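Local coordinates for protein NADPH Quinone Oxidoreductase (Streptococcus mutans, PDB 4F8Y) that probably catalyses the two-electron reduction of quinones such as menadione by NADPH, using a bound FAD as its redox cofactor, at residues A[105-108]-A[113-116]; A[41-46]-A[65-70]; A[144-149]-A[156-161]; A[121-126]-A[179-184]. All blocks are in the same frame, centred on the assembly; numbering follows the deposited sequence.

Contact 1 of 4, residues A[105-108]-A[113-116]; sequences AYSY and LEGH. With VK3 (menadione), chain F.
Ser107 and His116 are joined through their side chains, with Ser107 OG 2.6 Å from His116 NE2 in a hydrogen bond whose donor could be either. The serine hydroxyl sits between its own backbone N and carbonyl carbon (chi1 69°), which brings it up to the imidazole. The histidine ring, with CG beside its backbone N, lays one face over the peptide, and Tyr106 C stands 3.9 Å above its centre. Ser107 and Glu114 form the hydrogen-bonded antiparallel pair: Glu114 N gives to Ser107 O at 2.7 Å and Ser107 N to Glu114 O at 2.9 Å. His116 N adds a bond to Ala105 O, 3.0 Å long.

On the menadione side Tyr106, with the same chi1, crosses Leu113 at a slant, its CD2 4.0 Å from Leu113 CD2. Leu113 forks there: CD2 also touches Tyr108 CD2 at 3.7 Å, the side chains running alongside, while CD1 reaches menadione C3K at 3.5 Å. Tyr108 offers its ring edge to the quinone's benzo ring, and Trp85 of the second subunit meets the Tyr106 ring nearly at right angles. The arrangement is a short beta hairpin whose Tyr106, Tyr108 and Leu113 line the menadione pocket.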
loop_
_atom_site.group_PDB
_atom_site.type_symbol
_atom_site.label_atom_id
_atom_site.label_comp_id
_atom_site.label_asym_id
_atom_site.label_seq_id
_atom_site.Cartn_x
_atom_site.Cartn_y
_atom_site.Cartn_z
ATOM N N ALA A 105 6.094 3.848 -16.640
ATOM C CA ALA A 105 6.195 2.447 -16.244
ATOM C C ALA A 105 5.338 1.546 -17.120
ATOM O O ALA A 105 5.657 0.374 -17.314
ATOM C CB ALA A 105 5.817 2.282 -14.794
ATOM N N TYR A 106 4.257 2.105 -17.652
ATOM C CA TYR A 106 3.306 1.354 -18.453
ATOM C C TYR A 106 2.518 2.317 -19.346
ATOM O O TYR A 106 2.645 3.533 -19.236
ATOM C CB TYR A 106 2.335 0.608 -17.538
ATOM C CG TYR A 106 1.401 1.550 -16.806
ATOM C CD1 TYR A 106 1.807 2.197 -15.641
ATOM C CD2 TYR A 106 0.126 1.813 -17.294
ATOM C CE1 TYR A 106 0.967 3.071 -14.982
ATOM C CE2 TYR A 106 -0.724 2.690 -16.641
ATOM C CZ TYR A 106 -0.301 3.316 -15.485
ATOM O OH TYR A 106 -1.145 4.182 -14.829
ATOM N N SER A 107 1.708 1.761 -20.237
ATOM C CA SER A 107 0.771 2.550 -21.021
ATOM C C SER A 107 -0.356 1.636 -21.477
ATOM O O SER A 107 -0.404 0.457 -21.122
ATOM C CB SER A 107 1.450 3.236 -22.212
ATOM O OG SER A 107 1.862 2.303 -23.194
ATOM N N TYR A 108 -1.271 2.166 -22.269
ATOM C CA TYR A 108 -2.470 1.403 -22.551
ATOM C C TYR A 108 -2.473 0.709 -23.918
ATOM O O TYR A 108 -2.385 1.357 -24.969
ATOM C CB TYR A 108 -3.699 2.280 -22.323
ATOM C CG TYR A 108 -3.653 3.003 -20.987
ATOM C CD1 TYR A 108 -3.001 4.230 -20.855
ATOM C CD2 TYR A 108 -4.248 2.454 -19.852
ATOM C CE1 TYR A 108 -2.955 4.899 -19.628
ATOM C CE2 TYR A 108 -4.202 3.116 -18.621
ATOM C CZ TYR A 108 -3.558 4.336 -18.516
ATOM O OH TYR A 108 -3.517 4.988 -17.301
ATOM N N LEU A 113 -2.972 -3.227 -20.628
ATOM C CA LEU A 113 -1.766 -2.440 -20.382
ATOM C C LEU A 113 -0.584 -3.007 -21.153
ATOM O O LEU A 113 -0.511 -4.209 -21.416
ATOM C CB LEU A 113 -1.396 -2.404 -18.890
ATOM C CG LEU A 113 -2.359 -1.895 -17.816
ATOM C CD1 LEU A 113 -1.631 -1.785 -16.482
ATOM C CD2 LEU A 113 -2.977 -0.560 -18.203
ATOM N N GLU A 114 0.347 -2.123 -21.491
ATOM C CA GLU A 114 1.625 -2.489 -22.082
ATOM C C GLU A 114 2.729 -2.054 -21.122
ATOM O O GLU A 114 2.870 -0.869 -20.852
ATOM C CB GLU A 114 1.785 -1.744 -23.404
ATOM C CG GLU A 114 3.205 -1.633 -23.904
ATOM C CD GLU A 114 3.637 -2.868 -24.650
ATOM O OE1 GLU A 114 2.813 -3.416 -25.414
ATOM O OE2 GLU A 114 4.802 -3.290 -24.475
ATOM N N GLY A 115 3.507 -2.993 -20.596
ATOM C CA GLY A 115 4.618 -2.634 -19.728
ATOM C C GLY A 115 5.749 -1.949 -20.481
ATOM O O GLY A 115 6.073 -2.335 -21.606
ATOM N N HIS A 116 6.361 -0.942 -19.859
ATOM C CA HIS A 116 7.470 -0.197 -20.472
ATOM C C HIS A 116 8.829 -0.439 -19.805
ATOM O O HIS A 116 9.836 0.150 -20.209
ATOM C CB HIS A 116 7.186 1.306 -20.457
ATOM C CG HIS A 116 6.122 1.734 -21.420
ATOM N ND1 HIS A 116 5.968 3.043 -21.826
ATOM C CD2 HIS A 116 5.163 1.026 -22.061
ATOM C CE1 HIS A 116 4.950 3.123 -22.664
ATOM N NE2 HIS A 116 4.448 1.913 -22.827
HETATM C C1K VK3 F . -2.377 1.077 -13.471
HETATM O O1K VK3 F . -1.333 1.954 -13.195
HETATM C C2K VK3 F . -2.223 -0.341 -13.072
HETATM C C3K VK3 F . -3.220 -1.235 -13.358
HETATM C C4K VK3 F . -4.395 -0.804 -14.032
HETATM O O4K VK3 F . -5.402 -1.732 -14.344
HETATM C C5K VK3 F . -4.549 0.569 -14.419
HETATM C C6K VK3 F . -5.718 1.014 -15.087
HETATM C C7K VK3 F . -5.859 2.327 -15.443
HETATM C C8K VK3 F . -4.771 3.292 -15.133
HETATM C C9K VK3 F . -3.642 2.866 -14.492
HETATM C C10 VK3 F . -3.499 1.508 -14.115
HETATM C C11 VK3 F . -3.027 -2.693 -12.960
#

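Contact 2 of 4, residues A[41-46]-A[65-70]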
loop_
_atom_site.group_PDB
_atom_site.type_symbol
_atom_site.label_atom_id
_atom_site.label_comp_id
_atom_site.label_asym_id
_atom_site.label_seq_id
_atom_site.Cartn_x
_atom_site.Cartn_y
_atom_site.Cartn_z
ATOM N N GLU A 41 15.586 9.429 2.435
ATOM C CA GLU A 41 15.333 10.409 1.375
ATOM C C GLU A 41 14.203 11.366 1.737
ATOM O O GLU A 41 13.976 12.354 1.033
ATOM C CB GLU A 41 14.997 9.701 0.058
ATOM C CG GLU A 41 16.170 8.940 -0.543
ATOM C CD GLU A 41 16.914 9.742 -1.590
ATOM O OE1 GLU A 41 16.326 9.984 -2.657
ATOM O OE2 GLU A 41 18.081 10.121 -1.358
ATOM N N HIS A 42 13.514 11.074 2.839
ATOM C CA HIS A 42 12.310 11.804 3.235
ATOM C C HIS A 42 11.305 11.796 2.083
ATOM O O HIS A 42 10.635 12.805 1.812
ATOM C CB HIS A 42 12.620 13.252 3.635
ATOM C CG HIS A 42 13.968 13.444 4.264
ATOM N ND1 HIS A 42 14.293 12.933 5.504
ATOM C CD2 HIS A 42 15.065 14.112 3.831
ATOM C CE1 HIS A 42 15.539 13.267 5.799
ATOM N NE2 HIS A 42 16.028 13.984 4.804
ATOM N N PHE A 43 11.209 10.656 1.402
ATOM C CA PHE A 43 10.327 10.515 0.248
ATOM C C PHE A 43 8.882 10.873 0.596
ATOM O O PHE A 43 8.326 10.400 1.594
ATOM C CB PHE A 43 10.404 9.101 -0.333
ATOM C CG PHE A 43 9.675 8.942 -1.639
ATOM C CD1 PHE A 43 10.229 9.407 -2.815
ATOM C CD2 PHE A 43 8.436 8.320 -1.689
ATOM C CE1 PHE A 43 9.553 9.267 -4.027
ATOM C CE2 PHE A 43 7.757 8.178 -2.886
ATOM C CZ PHE A 43 8.316 8.650 -4.058
ATOM N N ASP A 44 8.300 11.735 -0.235
ATOM C CA ASP A 44 6.900 12.130 -0.130
ATOM C C ASP A 44 6.052 11.179 -0.980
ATOM O O ASP A 44 6.048 11.285 -2.211
ATOM C CB ASP A 44 6.746 13.582 -0.607
ATOM C CG ASP A 44 5.333 14.128 -0.429
ATOM O OD1 ASP A 44 4.427 13.378 -0.001
ATOM O OD2 ASP A 44 5.128 15.323 -0.734
ATOM N N PRO A 45 5.331 10.245 -0.325
ATOM C CA PRO A 45 4.578 9.213 -1.037
ATOM C C PRO A 45 3.191 9.662 -1.504
ATOM O O PRO A 45 2.451 8.828 -2.026
ATOM C CB PRO A 45 4.431 8.119 0.020
ATOM C CG PRO A 45 4.362 8.855 1.310
ATOM C CD PRO A 45 5.191 10.107 1.140
ATOM N N VAL A 46 2.844 10.938 -1.327
ATOM C CA VAL A 46 1.489 11.420 -1.651
ATOM C C VAL A 46 1.341 11.922 -3.099
ATOM O O VAL A 46 1.767 13.023 -3.431
ATOM C CB VAL A 46 0.997 12.507 -0.652
ATOM C CG1 VAL A 46 -0.438 12.914 -0.966
ATOM C CG2 VAL A 46 1.095 12.014 0.780
ATOM N N GLU A 65 11.639 13.063 -10.798
ATOM C CA GLU A 65 12.545 12.782 -11.899
ATOM C C GLU A 65 13.758 11.970 -11.456
ATOM O O GLU A 65 14.216 11.076 -12.180
ATOM C CB GLU A 65 13.012 14.049 -12.588
ATOM C CG GLU A 65 14.027 13.709 -13.658
ATOM C CD GLU A 65 14.427 14.879 -14.503
ATOM O OE1 GLU A 65 14.141 16.036 -14.117
ATOM O OE2 GLU A 65 15.036 14.629 -15.561
ATOM N N LYS A 66 14.279 12.292 -10.275
ATOM C CA LYS A 66 15.385 11.550 -9.687
ATOM C C LYS A 66 15.051 10.059 -9.634
ATOM O O LYS A 66 15.894 9.193 -9.928
ATOM C CB LYS A 66 15.675 12.064 -8.270
ATOM C CG LYS A 66 16.933 11.468 -7.661
ATOM C CD LYS A 66 16.994 11.600 -6.155
ATOM C CE LYS A 66 18.086 10.681 -5.614
ATOM N NZ LYS A 66 18.408 10.909 -4.176
ATOM N N TYR A 67 13.805 9.772 -9.268
ATOM C CA TYR A 67 13.368 8.404 -9.017
ATOM C C TYR A 67 12.908 7.654 -10.274
ATOM O O TYR A 67 13.006 6.428 -10.322
ATOM C CB TYR A 67 12.323 8.383 -7.897
ATOM C CG TYR A 67 12.798 9.131 -6.667
ATOM C CD1 TYR A 67 13.770 8.588 -5.831
ATOM C CD2 TYR A 67 12.298 10.386 -6.353
ATOM C CE1 TYR A 67 14.216 9.266 -4.709
ATOM C CE2 TYR A 67 12.742 11.073 -5.245
ATOM C CZ TYR A 67 13.699 10.506 -4.425
ATOM O OH TYR A 67 14.141 11.186 -3.318
ATOM N N ARG A 68 12.441 8.375 -11.293
ATOM C CA ARG A 68 12.209 7.761 -12.599
ATOM C C ARG A 68 13.538 7.331 -13.205
ATOM O O ARG A 68 13.674 6.224 -13.722
ATOM C CB ARG A 68 11.522 8.731 -13.555
ATOM C CG ARG A 68 10.045 8.961 -13.270
ATOM C CD ARG A 68 9.351 9.679 -14.425
ATOM N NE ARG A 68 9.863 11.029 -14.632
ATOM C CZ ARG A 68 9.434 12.109 -13.984
ATOM N NH1 ARG A 68 8.472 12.014 -13.074
ATOM N NH2 ARG A 68 9.969 13.291 -14.251
ATOM N N ASP A 69 14.523 8.218 -13.136
ATOM C CA ASP A 69 15.826 7.964 -13.749
ATOM C C ASP A 69 16.557 6.776 -13.118
ATOM O O ASP A 69 17.277 6.052 -13.812
ATOM C CB ASP A 69 16.695 9.221 -13.694
ATOM C CG ASP A 69 16.260 10.276 -14.697
ATOM O OD1 ASP A 69 15.513 9.933 -15.638
ATOM O OD2 ASP A 69 16.668 11.448 -14.543
ATOM N N LEU A 70 16.376 6.582 -11.808
ATOM C CA LEU A 70 16.921 5.413 -11.102
ATOM C C LEU A 70 16.298 4.109 -11.634
ATOM O O LEU A 70 17.001 3.131 -11.940
ATOM C CB LEU A 70 16.683 5.537 -9.588
ATOM C CG LEU A 70 17.654 6.382 -8.754
ATOM C CD1 LEU A 70 17.128 6.560 -7.336
ATOM C CD2 LEU A 70 19.057 5.747 -8.729
HETATM O O HOH W 1 12.628 12.078 -1.450
#
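Glu41 meets Lys66 and Tyr67 where the loop after strand 32-37 of this flavodoxin-like fold passes over helix 65-73. The polar part of the contact converges on one carboxylate oxygen. Lys66 NZ forms a salt bridge to Glu41 OE1 at 2.7 Å, on the syn lone pair of that oxygen, and a weak second bond to OE2. The lysine comes from the opposite direction with its chain extended, whereas the glutamate bends at chi2. Tyr67 OH also donates to Glu41 OE1, at 2.6 Å, but from above the carboxylate plane, 37° out of it. Two donors on one oxygen would be expected to favour the charged form of the acid. The carboxylate stands almost upright to the tyrosine ring, and OE1 lies at the ring's edge.

The aromatic part is a T-shaped pair. Phe43, its CG turned anti to the backbone N (chi1 -172°), drives its edge at one face of Tyr67, with ring centroids 5.1 Å apart and planes at 89°. The nearest carbons are Phe43 CE1 and Tyr67 CD2, 3.8 Å from each other. Lys66 CD lies over the other face of Tyr67, near the rim, and so the phenol ring is flanked on both faces. Met64 and Ile91 add to the packing round Phe43.

Farther along the loop, Asp44 OD1 accepts from Val46 N in an Asx turn. Water bridges the two segments as well: one molecule donates to Glu41 O at 2.8 Å and to Tyr67 OH at 2.6 Å.

Contact 3 of 4, residues A[144-149]-A[156-161]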
loop_
_atom_site.group_PDB
_atom_site.type_symbol
_atom_site.label_atom_id
_atom_site.label_comp_id
_atom_site.label_asym_id
_atom_site.label_seq_id
_atom_site.Cartn_x
_atom_site.Cartn_y
_atom_site.Cartn_z
ATOM N N VAL A 144 0.856 -8.708 -4.404
ATOM C CA VAL A 144 0.379 -7.608 -5.243
ATOM C C VAL A 144 1.542 -6.980 -6.026
ATOM O O VAL A 144 1.499 -6.910 -7.249
ATOM C CB VAL A 144 -0.413 -6.534 -4.434
ATOM C CG1 VAL A 144 -0.554 -5.245 -5.225
ATOM C CG2 VAL A 144 -1.781 -7.069 -4.033
ATOM N N LEU A 145 2.582 -6.543 -5.320
ATOM C CA LEU A 145 3.781 -5.971 -5.948
ATOM C C LEU A 145 4.409 -6.887 -7.012
ATOM O O LEU A 145 4.751 -6.441 -8.102
ATOM C CB LEU A 145 4.822 -5.604 -4.883
ATOM C CG LEU A 145 6.149 -4.991 -5.344
ATOM C CD1 LEU A 145 5.919 -3.625 -5.977
ATOM C CD2 LEU A 145 7.137 -4.886 -4.172
ATOM N N LYS A 146 4.562 -8.166 -6.695
ATOM C CA LYS A 146 5.053 -9.128 -7.669
ATOM C C LYS A 146 4.119 -9.319 -8.864
ATOM O O LYS A 146 4.532 -9.185 -10.018
ATOM C CB LYS A 146 5.280 -10.495 -7.016
ATOM C CG LYS A 146 5.441 -11.599 -8.053
ATOM C CD LYS A 146 6.171 -12.815 -7.518
ATOM C CE LYS A 146 6.488 -13.778 -8.648
ATOM N NZ LYS A 146 6.880 -15.102 -8.119
ATOM N N LYS A 147 2.865 -9.660 -8.581
ATOM C CA LYS A 147 1.932 -10.108 -9.617
ATOM C C LYS A 147 1.151 -8.986 -10.300
ATOM O O LYS A 147 0.881 -9.052 -11.501
ATOM C CB LYS A 147 0.948 -11.140 -9.043
ATOM C CG LYS A 147 1.611 -12.308 -8.347
ATOM N N GLN A 148 0.777 -7.961 -9.539
ATOM C CA GLN A 148 -0.125 -6.937 -10.064
ATOM C C GLN A 148 0.493 -5.543 -10.229
ATOM O O GLN A 148 -0.182 -4.605 -10.663
ATOM C CB GLN A 148 -1.411 -6.907 -9.233
ATOM C CG GLN A 148 -2.159 -8.229 -9.327
ATOM C CD GLN A 148 -3.311 -8.352 -8.368
ATOM O OE1 GLN A 148 -3.789 -9.457 -8.111
ATOM N NE2 GLN A 148 -3.773 -7.225 -7.836
ATOM N N ILE A 149 1.773 -5.420 -9.889
ATOM C CA ILE A 149 2.524 -4.192 -10.126
ATOM C C ILE A 149 3.702 -4.442 -11.079
ATOM O O ILE A 149 3.689 -3.999 -12.227
ATOM C CB ILE A 149 3.044 -3.561 -8.811
ATOM C CG1 ILE A 149 1.900 -3.378 -7.804
ATOM C CG2 ILE A 149 3.729 -2.229 -9.093
ATOM C CD1 ILE A 149 2.324 -2.735 -6.497
ATOM N N SER A 156 10.466 -8.872 -15.181
ATOM C CA SER A 156 10.452 -10.328 -15.087
ATOM C C SER A 156 11.844 -10.908 -15.332
ATOM O O SER A 156 12.608 -10.384 -16.144
ATOM C CB SER A 156 9.456 -10.917 -16.091
ATOM O OG SER A 156 9.523 -12.333 -16.113
ATOM N N PRO A 157 12.182 -11.993 -14.620
ATOM C CA PRO A 157 11.318 -12.601 -13.604
ATOM C C PRO A 157 11.207 -11.734 -12.353
ATOM O O PRO A 157 11.820 -10.661 -12.265
ATOM C CB PRO A 157 12.052 -13.898 -13.258
ATOM C CG PRO A 157 13.465 -13.637 -13.581
ATOM C CD PRO A 157 13.458 -12.713 -14.762
ATOM N N VAL A 158 10.413 -12.202 -11.398
ATOM C CA VAL A 158 10.309 -11.576 -10.089
ATOM C C VAL A 158 10.393 -12.696 -9.051
ATOM O O VAL A 158 9.562 -13.605 -9.044
ATOM C CB VAL A 158 8.981 -10.784 -9.920
ATOM C CG1 VAL A 158 8.815 -10.291 -8.480
ATOM C CG2 VAL A 158 8.914 -9.617 -10.898
ATOM N N LYS A 159 11.422 -12.640 -8.207
ATOM C CA LYS A 159 11.606 -13.584 -7.108
ATOM C C LYS A 159 10.975 -12.997 -5.847
ATOM O O LYS A 159 11.221 -11.841 -5.503
ATOM C CB LYS A 159 13.106 -13.834 -6.891
ATOM C CG LYS A 159 13.477 -14.875 -5.838
ATOM C CD LYS A 159 14.992 -15.138 -5.856
ATOM C CE LYS A 159 15.429 -16.016 -4.702
ATOM N NZ LYS A 159 14.745 -17.340 -4.710
ATOM N N LEU A 160 10.145 -13.787 -5.172
ATOM C CA LEU A 160 9.536 -13.358 -3.918
ATOM C C LEU A 160 10.087 -14.184 -2.757
ATOM O O LEU A 160 9.860 -15.390 -2.666
ATOM C CB LEU A 160 8.006 -13.437 -3.989
ATOM C CG LEU A 160 7.216 -13.113 -2.719
ATOM C CD1 LEU A 160 7.727 -11.851 -2.057
ATOM C CD2 LEU A 160 5.720 -12.992 -3.026
ATOM N N THR A 161 10.825 -13.515 -1.881
ATOM C CA THR A 161 11.476 -14.154 -0.752
ATOM C C THR A 161 10.842 -13.675 0.554
ATOM O O THR A 161 11.025 -12.525 0.970
ATOM C CB THR A 161 13.002 -13.875 -0.766
ATOM O OG1 THR A 161 13.593 -14.523 -1.898
ATOM C CG2 THR A 161 13.674 -14.386 0.514
HETATM O O HOH W 2 9.032 -16.471 -6.138
#
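Lys146 carries the helix side of this contact alone, laying its long chain across Val158 and Leu160 of the neighbouring strand. The close part is mostly aliphatic. Lys146 CG rests against Val158 CG1 at 3.6 Å, and Lys146 CB and CD each lie about 3.8 Å from Val158 CG1, so that one branch of the valine fits along the first half of the lysine. The lysine and the valine run past one another head to tail. Extended along its whole length, the lysine chain leads from the helix over the strand, where its CD meets Leu160 CB at 4.0 Å and its CE comes to 3.1 Å of Val158 O. Behind this layer Val158 also packs on Ile124 of strand 120-127.

Only at the very tip does the packing give way to a looser, watery side. Lys146 NZ lies 3.2 Å from Val158 O. A water accepts from Leu160 N at 3.1 Å and from the Lys146 ammonium, a link to the strand backbone that is weak on the lysine side. All three touching residues are only partly covered, and the contact lies at the surface, while the adjacent Leu145 turns into the core against Phe79 and Phe81. Helix 143-150 and strand 155-163 form the second half of a beta-alpha-beta crossover that begins with strand 120-127, the repeating unit of the flavodoxin-like fold.

Contact 4 of 4, residues A[121-126]-A[179-184]; sequences SAWIIT and HKVAQI
Strand 121-126, which brings Trp123 and Ile125 to the contact, and helix 179-184, which answers with Val181 and Ile184, run nearly antiparallel at 173°, their axes 11.7 Å apart at closest approach. Large side chains fill that separation. Trp123 reaches across: a chi1 of -176° swings the indole away from its own backbone N and out from the strand, and its six-membered ring slips beneath Ile184. There CG2 makes a CH-pi contact, 3.9 Å from the ring centroid and 27° off the normal, with Trp123 CZ2 the nearest carbon at 3.5 Å. The other face of the indole is taken by Ile125 CG1, 3.6 Å above its centre, so two isoleucines sandwich the ring.

This is the helix-on-sheet layer of the flavodoxin-like fold, in which helix 171-186 lies on the central parallel sheet; Val23 of helix 15-26 also joins, touching both Ile125 and Val181. Val181 O lies at the indole edge, 3.7 Å from Trp123 CH2; Val181 CG1 is 4.2 Å from Trp123 CH2. Ile125 CG2 meets Val181 CG2 more distantly, at 4.3 Å. The polar end of the buried tryptophan is satisfied within the sheet, where NE1 is hydrogen-bonded to Thr161 OG1 of strand 155-163.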
loop_
_atom_site.group_PDB
_atom_site.type_symbol
_atom_site.label_atom_id
_atom_site.label_comp_id
_atom_site.label_asym_id
_atom_site.label_seq_id
_atom_site.Cartn_x
_atom_site.Cartn_y
_atom_site.Cartn_z
ATOM N N SER A 121 14.490 -7.180 -14.129
ATOM C CA SER A 121 14.027 -8.235 -13.234
ATOM C C SER A 121 14.004 -7.693 -11.809
ATOM O O SER A 121 14.417 -6.564 -11.564
ATOM C CB SER A 121 14.930 -9.465 -13.329
ATOM O OG SER A 121 16.293 -9.097 -13.341
ATOM N N ALA A 122 13.513 -8.483 -10.867
ATOM C CA ALA A 122 13.393 -7.987 -9.501
ATOM C C ALA A 122 13.453 -9.078 -8.448
ATOM O O ALA A 122 13.231 -10.251 -8.728
ATOM C CB ALA A 122 12.108 -7.163 -9.336
ATOM N N TRP A 123 13.755 -8.664 -7.227
ATOM C CA TRP A 123 13.750 -9.545 -6.078
ATOM C C TRP A 123 13.030 -8.772 -4.995
ATOM O O TRP A 123 13.348 -7.612 -4.739
ATOM C CB TRP A 123 15.188 -9.855 -5.659
ATOM C CG TRP A 123 15.348 -10.834 -4.528
ATOM C CD1 TRP A 123 14.448 -11.769 -4.105
ATOM C CD2 TRP A 123 16.511 -10.998 -3.708
ATOM N NE1 TRP A 123 14.970 -12.487 -3.052
ATOM C CE2 TRP A 123 16.238 -12.033 -2.794
ATOM C CE3 TRP A 123 17.759 -10.361 -3.655
ATOM C CZ2 TRP A 123 17.167 -12.450 -1.842
ATOM C CZ3 TRP A 123 18.672 -10.768 -2.710
ATOM C CH2 TRP A 123 18.374 -11.804 -1.815
ATOM N N ILE A 124 12.026 -9.395 -4.392
ATOM C CA ILE A 124 11.307 -8.779 -3.293
ATOM C C ILE A 124 11.640 -9.550 -2.023
ATOM O O ILE A 124 11.453 -10.769 -1.961
ATOM C CB ILE A 124 9.788 -8.788 -3.527
ATOM C CG1 ILE A 124 9.431 -7.960 -4.763
ATOM C CG2 ILE A 124 9.065 -8.284 -2.290
ATOM C CD1 ILE A 124 8.079 -8.280 -5.343
ATOM N N ILE A 125 12.167 -8.845 -1.027
ATOM C CA ILE A 125 12.450 -9.454 0.269
ATOM C C ILE A 125 11.513 -8.903 1.347
ATOM O O ILE A 125 11.560 -7.721 1.683
ATOM C CB ILE A 125 13.930 -9.295 0.699
ATOM C CG1 ILE A 125 14.868 -9.696 -0.439
ATOM C CG2 ILE A 125 14.215 -10.162 1.919
ATOM C CD1 ILE A 125 16.291 -9.227 -0.244
ATOM N N THR A 126 10.664 -9.781 1.870
ATOM C CA THR A 126 9.659 -9.395 2.849
ATOM C C THR A 126 9.936 -10.003 4.223
ATOM O O THR A 126 10.528 -11.078 4.339
ATOM C CB THR A 126 8.226 -9.814 2.407
ATOM O OG1 THR A 126 8.293 -11.021 1.643
ATOM C CG2 THR A 126 7.581 -8.750 1.556
ATOM N N HIS A 179 21.656 -15.662 6.527
ATOM C CA HIS A 179 22.536 -16.488 5.697
ATOM C C HIS A 179 21.883 -16.843 4.359
ATOM O O HIS A 179 22.546 -16.838 3.311
ATOM C CB HIS A 179 22.942 -17.774 6.431
ATOM C CG HIS A 179 23.596 -17.537 7.756
ATOM N ND1 HIS A 179 24.067 -16.301 8.142
ATOM C CD2 HIS A 179 23.881 -18.384 8.773
ATOM C CE1 HIS A 179 24.604 -16.393 9.346
ATOM N NE2 HIS A 179 24.504 -17.647 9.751
ATOM N N LYS A 180 20.589 -17.160 4.406
ATOM C CA LYS A 180 19.816 -17.444 3.195
ATOM C C LYS A 180 19.757 -16.230 2.235
ATOM O O LYS A 180 19.935 -16.380 1.024
ATOM C CB LYS A 180 18.410 -17.947 3.554
ATOM C CG LYS A 180 17.616 -18.512 2.367
ATOM C CD LYS A 180 16.241 -19.074 2.777
ATOM C CE LYS A 180 15.191 -17.985 2.965
ATOM N NZ LYS A 180 13.785 -18.510 3.031
ATOM N N VAL A 181 19.512 -15.037 2.780
ATOM C CA VAL A 181 19.563 -13.793 1.998
ATOM C C VAL A 181 20.949 -13.587 1.369
ATOM O O VAL A 181 21.072 -13.324 0.171
ATOM C CB VAL A 181 19.203 -12.538 2.854
ATOM C CG1 VAL A 181 19.672 -11.266 2.164
ATOM C CG2 VAL A 181 17.710 -12.457 3.112
ATOM N N ALA A 182 21.993 -13.711 2.182
ATOM C CA ALA A 182 23.358 -13.552 1.696
ATOM C C ALA A 182 23.672 -14.516 0.545
ATOM O O ALA A 182 24.264 -14.127 -0.466
ATOM C CB ALA A 182 24.352 -13.729 2.843
ATOM N N GLN A 183 23.269 -15.773 0.691
ATOM C CA GLN A 183 23.559 -16.759 -0.346
ATOM C C GLN A 183 22.788 -16.530 -1.655
ATOM O O GLN A 183 23.340 -16.716 -2.737
ATOM C CB GLN A 183 23.367 -18.179 0.181
ATOM C CG GLN A 183 24.367 -18.530 1.268
ATOM C CD GLN A 183 24.456 -20.017 1.526
ATOM O OE1 GLN A 183 24.685 -20.813 0.604
ATOM N NE2 GLN A 183 24.286 -20.405 2.789
ATOM N N ILE A 184 21.524 -16.128 -1.569
ATOM C CA ILE A 184 20.784 -15.793 -2.782
ATOM C C ILE A 184 21.455 -14.610 -3.473
ATOM O O ILE A 184 21.630 -14.606 -4.692
ATOM C CB ILE A 184 19.309 -15.455 -2.488
ATOM C CG1 ILE A 184 18.595 -16.680 -1.916
ATOM C CG2 ILE A 184 18.612 -14.959 -3.753
ATOM C CD1 ILE A 184 17.250 -16.373 -1.329
#

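Contacts 2, 1 and 3 follow one another along the chain, with contact 3 nested inside the loop that contact 4 closes. Contacts 3 and 4 share the five-stranded parallel sheet: their strands 155-163 and 120-127 are neighbours in it, their centres are about 13 Å apart, and Lys159 packs on Ile184 where they touch. Contact 2 sits on helix 65-73, about 21 Å centre to centre from contact 3 and across the chain's centre from it. Contact 1, the separate two-stranded hairpin, is about 27 Å from contact 4 between centres. It alone of the four lines the quinone pocket, while contacts 2 and 3 also have residues at the second subunit, and contact 4 binds sheet to helix within one chain.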